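Local coordinates for protein putative alcohol dehydrogenase (Sinorhizobium meliloti, PDB 4J6F) that probably oxidises alcohols with a nicotinamide coenzyme, as expected of a medium-chain dehydrogenase/reductase, a family often zinc-dependent, at residues N74-W79 with G83-E88; G241-M246 with Q252-R257; R127-E132 with E171-V176. One frame throughout, in Å; residues are numbered along the deposited sequence.

Interaction 1: residues N74-W79 with G83-E88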
# COMPACT_ATOMS: atom_id res chain seq x y z
N ASN A 74 -12.14 21.94 8.93
CA ASN A 74 -11.67 20.61 8.56
C ASN A 74 -11.45 19.69 9.77
O ASN A 74 -11.26 20.16 10.89
CB ASN A 74 -10.36 20.72 7.79
CG ASN A 74 -10.54 21.41 6.46
OD1 ASN A 74 -11.11 20.85 5.52
ND2 ASN A 74 -10.08 22.64 6.39
N ASN A 75 -11.46 18.38 9.53
CA ASN A 75 -11.22 17.44 10.60
C ASN A 75 -9.93 17.69 11.40
O ASN A 75 -9.89 17.53 12.63
CB ASN A 75 -11.25 16.02 10.04
CG ASN A 75 -12.66 15.53 9.81
OD1 ASN A 75 -13.62 16.19 10.18
ND2 ASN A 75 -12.79 14.37 9.21
N THR A 76 -8.89 18.11 10.69
CA THR A 76 -7.62 18.34 11.33
C THR A 76 -7.71 19.40 12.44
O THR A 76 -6.97 19.32 13.41
CB THR A 76 -6.54 18.66 10.29
OG1 THR A 76 -5.26 18.55 10.90
CG2 THR A 76 -6.71 20.05 9.71
N ASP A 77 -8.64 20.36 12.30
CA ASP A 77 -8.96 21.33 13.37
C ASP A 77 -9.19 20.62 14.69
O ASP A 77 -8.59 20.96 15.72
CB ASP A 77 -10.28 22.06 13.07
CG ASP A 77 -10.23 22.96 11.84
OD1 ASP A 77 -9.16 23.07 11.19
OD2 ASP A 77 -11.30 23.55 11.54
N VAL A 78 -10.08 19.64 14.63
CA VAL A 78 -10.59 18.90 15.77
C VAL A 78 -9.51 17.98 16.29
O VAL A 78 -9.16 18.03 17.47
CB VAL A 78 -11.85 18.09 15.37
CG1 VAL A 78 -12.28 17.15 16.48
CG2 VAL A 78 -12.99 19.02 15.03
N TRP A 79 -8.95 17.15 15.42
CA TRP A 79 -7.93 16.21 15.85
C TRP A 79 -6.68 16.85 16.43
O TRP A 79 -6.13 16.34 17.40
CB TRP A 79 -7.58 15.21 14.75
CG TRP A 79 -8.71 14.25 14.48
CD1 TRP A 79 -9.60 13.69 15.40
CD2 TRP A 79 -9.08 13.71 13.21
NE1 TRP A 79 -10.49 12.86 14.76
CE2 TRP A 79 -10.18 12.84 13.42
CE3 TRP A 79 -8.58 13.86 11.92
CZ2 TRP A 79 -10.79 12.14 12.38
CZ3 TRP A 79 -9.18 13.17 10.88
CH2 TRP A 79 -10.28 12.31 11.12
N GLY A 83 -5.54 16.23 20.14
CA GLY A 83 -4.26 15.52 20.17
C GLY A 83 -4.49 14.07 19.77
O GLY A 83 -3.83 13.15 20.26
N ALA A 84 -5.43 13.87 18.85
CA ALA A 84 -5.90 12.54 18.56
C ALA A 84 -5.14 11.79 17.48
O ALA A 84 -5.70 10.88 16.87
CB ALA A 84 -7.37 12.61 18.21
N TYR A 85 -3.88 12.13 17.24
CA TYR A 85 -3.13 11.44 16.17
C TYR A 85 -2.34 10.25 16.68
O TYR A 85 -1.91 9.41 15.89
CB TYR A 85 -2.24 12.41 15.38
CG TYR A 85 -3.05 13.31 14.49
CD1 TYR A 85 -3.47 12.89 13.23
CD2 TYR A 85 -3.44 14.58 14.93
CE1 TYR A 85 -4.23 13.72 12.42
CE2 TYR A 85 -4.20 15.41 14.11
CZ TYR A 85 -4.60 14.97 12.87
OH TYR A 85 -5.35 15.78 12.07
N GLY A 86 -2.18 10.19 17.99
CA GLY A 86 -1.42 9.12 18.62
C GLY A 86 0.04 9.13 18.19
O GLY A 86 0.47 9.99 17.41
N THR A 87 0.79 8.17 18.72
CA THR A 87 2.20 8.02 18.38
C THR A 87 2.44 6.61 17.85
O THR A 87 1.63 5.71 18.05
CB THR A 87 3.13 8.27 19.60
OG1 THR A 87 2.98 7.20 20.55
CG2 THR A 87 2.80 9.60 20.28
N GLU A 88 3.57 6.43 17.16
CA GLU A 88 3.97 5.14 16.64
C GLU A 88 4.04 4.04 17.70
O GLU A 88 3.67 2.91 17.44
CB GLU A 88 5.34 5.28 15.97
CG GLU A 88 5.32 6.17 14.75
CD GLU A 88 6.71 6.57 14.28
OE1 GLU A 88 6.80 7.12 13.15
OE2 GLU A 88 7.69 6.34 15.03
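W79 meets A84 and Y85 in a helix-end contact, where helix 75-82 stops and the following loop folds back over its last turns. W79 O takes the closing bond of the turn: A84 N donates to W79 O at 2.9 Å with an N-H...O angle of 167°, while G83 N makes a weak second bond to the same oxygen. G83 has positive phi, a conformation that favours glycine.

Beyond the turn the side chains cross at about a right angle. The five-membered ring of W79 turns its edge to the face of Y85, an edge-to-face pair with centroids 5.8 Å apart and planes at 80°. W79 CB rests against Y85 CE2, and A84 CB touches W79 CD1 at 3.7 Å. With CG of Y85 anti to its carbonyl carbon (chi1 -72°), the phenol runs back along the helix until its hydroxyl lies at the edge of the indole, 3.8 Å from W79 CE3. There Y85 OH lies 3.0 Å from T76 OG1, which is also hydrogen-bonded to Y153 OH. Y85 also packs edge-to-face with W97, and Y319 of the second subunit touches it, so the loop reaches the interface with that subunit, where A84 O accepts from R316 NH2 of the same neighbour. The six-residue closure with G83 at C-prime is a Schellman motif, a common C-terminal helix stop.

Interaction 2: residues G241-M246 with Q252-R257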
# COMPACT_ATOMS: atom_id res chain seq x y z
N GLY A 241 -30.33 9.15 4.38
CA GLY A 241 -30.85 10.49 4.06
C GLY A 241 -29.89 11.41 3.30
O GLY A 241 -30.20 12.58 3.07
N LYS A 242 -28.72 10.90 2.93
CA LYS A 242 -27.71 11.72 2.27
C LYS A 242 -27.54 11.28 0.80
O LYS A 242 -26.73 11.86 0.07
CB LYS A 242 -26.36 11.62 3.00
CG LYS A 242 -26.36 12.01 4.48
CD LYS A 242 -26.12 13.50 4.67
CE LYS A 242 -25.81 13.87 6.12
NZ LYS A 242 -24.38 13.64 6.50
N GLU A 243 -28.31 10.27 0.39
CA GLU A 243 -28.20 9.68 -0.96
C GLU A 243 -28.41 10.71 -2.06
O GLU A 243 -27.59 10.83 -2.98
CB GLU A 243 -29.20 8.52 -1.15
CG GLU A 243 -29.06 7.35 -0.19
CD GLU A 243 -29.71 7.59 1.18
OE1 GLU A 243 -30.37 8.65 1.38
OE2 GLU A 243 -29.55 6.72 2.06
N ALA A 244 -29.52 11.44 -1.98
CA ALA A 244 -29.87 12.39 -3.03
C ALA A 244 -28.83 13.49 -3.12
O ALA A 244 -28.54 13.98 -4.22
CB ALA A 244 -31.26 12.96 -2.81
N ALA A 245 -28.24 13.86 -1.99
CA ALA A 245 -27.16 14.85 -1.99
C ALA A 245 -25.92 14.34 -2.73
O ALA A 245 -25.24 15.13 -3.39
CB ALA A 245 -26.80 15.25 -0.57
N MSE A 246 -25.64 13.05 -2.62
CA MSE A 246 -24.46 12.48 -3.26
C MSE A 246 -24.68 12.44 -4.74
O MSE A 246 -23.78 12.79 -5.51
CB MSE A 246 -24.11 11.10 -2.72
CG MSE A 246 -23.75 11.12 -1.23
SE MSE A 246 -22.17 12.25 -0.84
CE MSE A 246 -23.01 14.01 -0.56
N GLN A 252 -22.21 8.25 -9.21
CA GLN A 252 -22.89 7.40 -10.18
C GLN A 252 -24.04 6.67 -9.52
O GLN A 252 -25.15 6.66 -10.01
CB GLN A 252 -21.90 6.41 -10.81
CG GLN A 252 -22.50 5.44 -11.82
CD GLN A 252 -23.21 6.13 -12.97
OE1 GLN A 252 -22.89 7.26 -13.35
NE2 GLN A 252 -24.19 5.44 -13.54
N ALA A 253 -23.76 6.03 -8.40
CA ALA A 253 -24.77 5.37 -7.61
C ALA A 253 -24.38 5.55 -6.15
O ALA A 253 -23.21 5.82 -5.83
CB ALA A 253 -24.85 3.90 -7.96
N VAL A 254 -25.38 5.40 -5.29
CA VAL A 254 -25.17 5.54 -3.86
C VAL A 254 -25.54 4.25 -3.15
O VAL A 254 -26.49 3.57 -3.51
CB VAL A 254 -25.96 6.74 -3.29
CG1 VAL A 254 -25.60 7.00 -1.84
CG2 VAL A 254 -25.69 7.99 -4.11
N VAL A 255 -24.75 3.90 -2.15
CA VAL A 255 -24.98 2.77 -1.29
C VAL A 255 -25.15 3.34 0.12
O VAL A 255 -24.30 4.09 0.60
CB VAL A 255 -23.79 1.79 -1.35
CG1 VAL A 255 -23.86 0.77 -0.23
CG2 VAL A 255 -23.72 1.08 -2.70
N THR A 256 -26.27 3.02 0.76
CA THR A 256 -26.57 3.49 2.12
C THR A 256 -25.87 2.59 3.14
O THR A 256 -25.99 1.37 3.09
CB THR A 256 -28.08 3.50 2.38
OG1 THR A 256 -28.75 4.25 1.36
CG2 THR A 256 -28.39 4.11 3.73
N ARG A 257 -25.13 3.20 4.06
CA ARG A 257 -24.31 2.43 4.99
C ARG A 257 -25.15 1.49 5.85
O ARG A 257 -24.78 0.33 6.03
CB ARG A 257 -23.46 3.36 5.86
CG ARG A 257 -22.21 2.69 6.41
CD ARG A 257 -21.51 3.59 7.42
NE ARG A 257 -20.95 4.81 6.82
CZ ARG A 257 -21.50 6.02 6.91
NH1 ARG A 257 -22.65 6.20 7.58
NH2 ARG A 257 -20.91 7.06 6.33
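V254, at the middle of strand 253-256, packs under the first turn of helix 243-248 and sets one methyl against the E243 side chain and the other against E243 O and M246 CB. V254 CG1 lies 3.8 Å from E243 CG. V254 CG2 comes to 3.6 Å from E243 O, with M246 CB next to it. M246, a selenomethionine, then runs on from CB toward A236 and A238 of strand 233-238.

V255 turns to the other face of the sheet, where helix 262-270 covers it. T256 brings the contact back to the helix side with its hydroxyl: T256 OG1 donates to E243 OE2 at 2.7 Å, using the anti lone pair of that oxygen. The methyl T256 CG2 lies close to the same carboxylate oxygen. E243 meets the strand by a bend at chi2 (80°) that curls the chain over the valine and back toward the start of its own helix, where G241 N makes weak bonds to both carboxylate oxygens. Without the carboxylate, as with an alanine here, T256 OG1 is likely to lose its acceptor, V254 CG1 part of its cover and G241 N its weak partners.

Strand 253-256 is the outermost strand of the parallel sheet beside 233-238, and helix 243-248 connects the two. This is the beta-alpha-beta crossover of a Rossmann-type fold, consistent with the coenzyme domain of zinc-type dehydrogenases.

Interaction 3: residues R127-E132 with E171-V176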
# COMPACT_ATOMS: atom_id res chain seq x y z
N ARG A 127 3.99 46.08 -3.99
CA ARG A 127 2.93 46.80 -3.28
C ARG A 127 1.64 46.92 -4.10
O ARG A 127 0.60 47.33 -3.58
CB ARG A 127 3.42 48.18 -2.82
CG ARG A 127 4.55 48.11 -1.80
CD ARG A 127 4.70 49.38 -0.98
NE ARG A 127 3.43 49.87 -0.44
CZ ARG A 127 2.86 49.45 0.69
NH1 ARG A 127 1.71 49.97 1.06
NH2 ARG A 127 3.43 48.53 1.45
N ALA A 128 1.73 46.52 -5.37
CA ALA A 128 0.60 46.49 -6.31
C ALA A 128 -0.39 45.39 -5.98
O ALA A 128 -1.53 45.42 -6.44
CB ALA A 128 1.10 46.31 -7.73
N ARG A 129 0.07 44.41 -5.20
CA ARG A 129 -0.73 43.27 -4.76
C ARG A 129 -1.84 43.66 -3.78
O ARG A 129 -2.85 42.96 -3.66
CB ARG A 129 0.17 42.22 -4.11
CG ARG A 129 1.04 41.41 -5.09
CD ARG A 129 0.37 40.10 -5.41
NE ARG A 129 0.90 38.99 -4.62
CZ ARG A 129 0.21 37.92 -4.24
NH1 ARG A 129 -1.08 37.78 -4.56
NH2 ARG A 129 0.81 36.97 -3.54
N ILE A 130 -1.67 44.78 -3.08
CA ILE A 130 -2.67 45.21 -2.12
C ILE A 130 -4.03 45.29 -2.80
O ILE A 130 -4.14 45.73 -3.94
CB ILE A 130 -2.26 46.53 -1.45
CG1 ILE A 130 -1.24 46.26 -0.35
CG2 ILE A 130 -3.48 47.25 -0.87
CD1 ILE A 130 -0.46 47.48 0.08
N GLY A 131 -5.05 44.82 -2.10
CA GLY A 131 -6.42 44.88 -2.60
C GLY A 131 -6.91 43.62 -3.28
O GLY A 131 -8.11 43.50 -3.57
N GLU A 132 -6.00 42.68 -3.53
CA GLU A 132 -6.33 41.43 -4.20
C GLU A 132 -7.11 40.48 -3.31
O GLU A 132 -6.89 40.44 -2.10
CB GLU A 132 -5.06 40.73 -4.66
CG GLU A 132 -4.61 41.14 -6.05
CD GLU A 132 -3.19 40.70 -6.36
OE1 GLU A 132 -2.69 39.74 -5.73
OE2 GLU A 132 -2.57 41.33 -7.24
N GLU A 171 3.84 33.78 -2.19
CA GLU A 171 3.56 32.64 -3.10
C GLU A 171 2.29 31.88 -2.72
O GLU A 171 1.66 31.26 -3.58
CB GLU A 171 4.70 31.60 -3.20
CG GLU A 171 6.11 32.11 -3.02
CD GLU A 171 6.45 32.33 -1.55
OE1 GLU A 171 6.79 31.34 -0.86
OE2 GLU A 171 6.39 33.51 -1.10
N ASN A 172 1.91 31.93 -1.45
CA ASN A 172 0.76 31.17 -0.99
C ASN A 172 -0.60 31.89 -1.12
O ASN A 172 -1.66 31.29 -0.88
CB ASN A 172 0.99 30.63 0.43
CG ASN A 172 1.94 29.43 0.45
OD1 ASN A 172 3.13 29.56 0.16
ND2 ASN A 172 1.40 28.25 0.78
N ALA A 173 -0.56 33.17 -1.50
CA ALA A 173 -1.76 33.94 -1.70
C ALA A 173 -2.12 33.93 -3.18
O ALA A 173 -1.50 34.63 -3.98
CB ALA A 173 -1.56 35.36 -1.19
N HIS A 174 -3.12 33.13 -3.54
CA HIS A 174 -3.45 32.98 -4.95
C HIS A 174 -4.64 33.80 -5.40
O HIS A 174 -5.70 33.83 -4.76
CB HIS A 174 -3.68 31.51 -5.30
CG HIS A 174 -2.44 30.69 -5.20
ND1 HIS A 174 -1.65 30.39 -6.29
CD2 HIS A 174 -1.82 30.15 -4.12
CE1 HIS A 174 -0.61 29.68 -5.90
NE2 HIS A 174 -0.68 29.52 -4.59
N VAL A 175 -4.46 34.49 -6.52
CA VAL A 175 -5.56 35.18 -7.13
C VAL A 175 -6.20 34.18 -8.09
O VAL A 175 -5.55 33.71 -9.03
CB VAL A 175 -5.10 36.44 -7.88
CG1 VAL A 175 -6.26 37.04 -8.68
CG2 VAL A 175 -4.56 37.45 -6.88
N VAL A 176 -7.45 33.84 -7.83
CA VAL A 176 -8.16 32.86 -8.64
C VAL A 176 -9.13 33.53 -9.62
O VAL A 176 -10.03 34.28 -9.22
CB VAL A 176 -8.89 31.85 -7.73
CG1 VAL A 176 -9.41 30.68 -8.53
CG2 VAL A 176 -7.94 31.35 -6.65
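R129 reaches from the loop before strand 133-140 to the backbone of strand 173-175, and its guanidinium is shared between a carboxylate of its own loop and a carbonyl of the strand. The stronger partner is E132: R129 NH1 donates to E132 OE1 at 2.8 Å, almost straight at 167°, forming a salt bridge. The carboxylate oxygen lies in the guanidinium plane, at the side of NH1 nearer NE.

On the far side of NH1, A173 O sits between the two terminal nitrogens. It accepts from R129 NH1 at 3.2 Å and more weakly from R129 NH2 at 3.3 Å. NH1 does not come along a lone pair of the carbonyl but stands above its plane, 38° out of it. NH1 therefore serves two acceptors, and A173 O is gripped by two donors. The arginine chain is bent at chi2 and chi3, which carries the group across to the strand.

The aliphatic part of the contact is small: V175 CG2 covers the flank of E132, 3.8 Å from E132 CG. A173 CB lies beside the guanidinium, 3.7 Å from R129 NH2. The loop itself is braced by a type II turn closed by the bond from E132 N to R129 O at 3.2 Å. The 171-176 segment is bonded elsewhere too: the backbones of N172 and H174 pair with D137 and M135 of strand 133-140, N172 ND2 donates to D137 O, and H174 NE2 is hydrogen-bonded to a glycerol, probably from the crystallisation liquor.

The positive charge of R129 is thus answered by E132, which probably favours an ionised carboxylate, and the arginine is likely to polarise the A173 carbonyl. Loop and strand are joined mainly by the arginine's bonds to that neutral carbonyl, with E132 holding the guanidinium from its own loop and V175 adding a little packing.

In the fold
Interaction 1 comes first along the chain, then interaction 3, then interaction 2. Interactions 1 and 3 both belong to the GroES-like part of the chain but stand 31 Å apart between centres, at a helix end and at the edge of the mixed sheet. Interaction 2 belongs to the parallel, Rossmann-type sheet; its centre is 39 Å from that of interaction 3, across the centre of the chain. Interactions 1 and 2 approach most closely, about 11 Å between nearest atoms, and K371 spans them, its NZ bonded to N75 and its carbonyl to K242. This suggests that interaction 1 lies toward the junction of the two domains, and it alone of the three touches the second subunit.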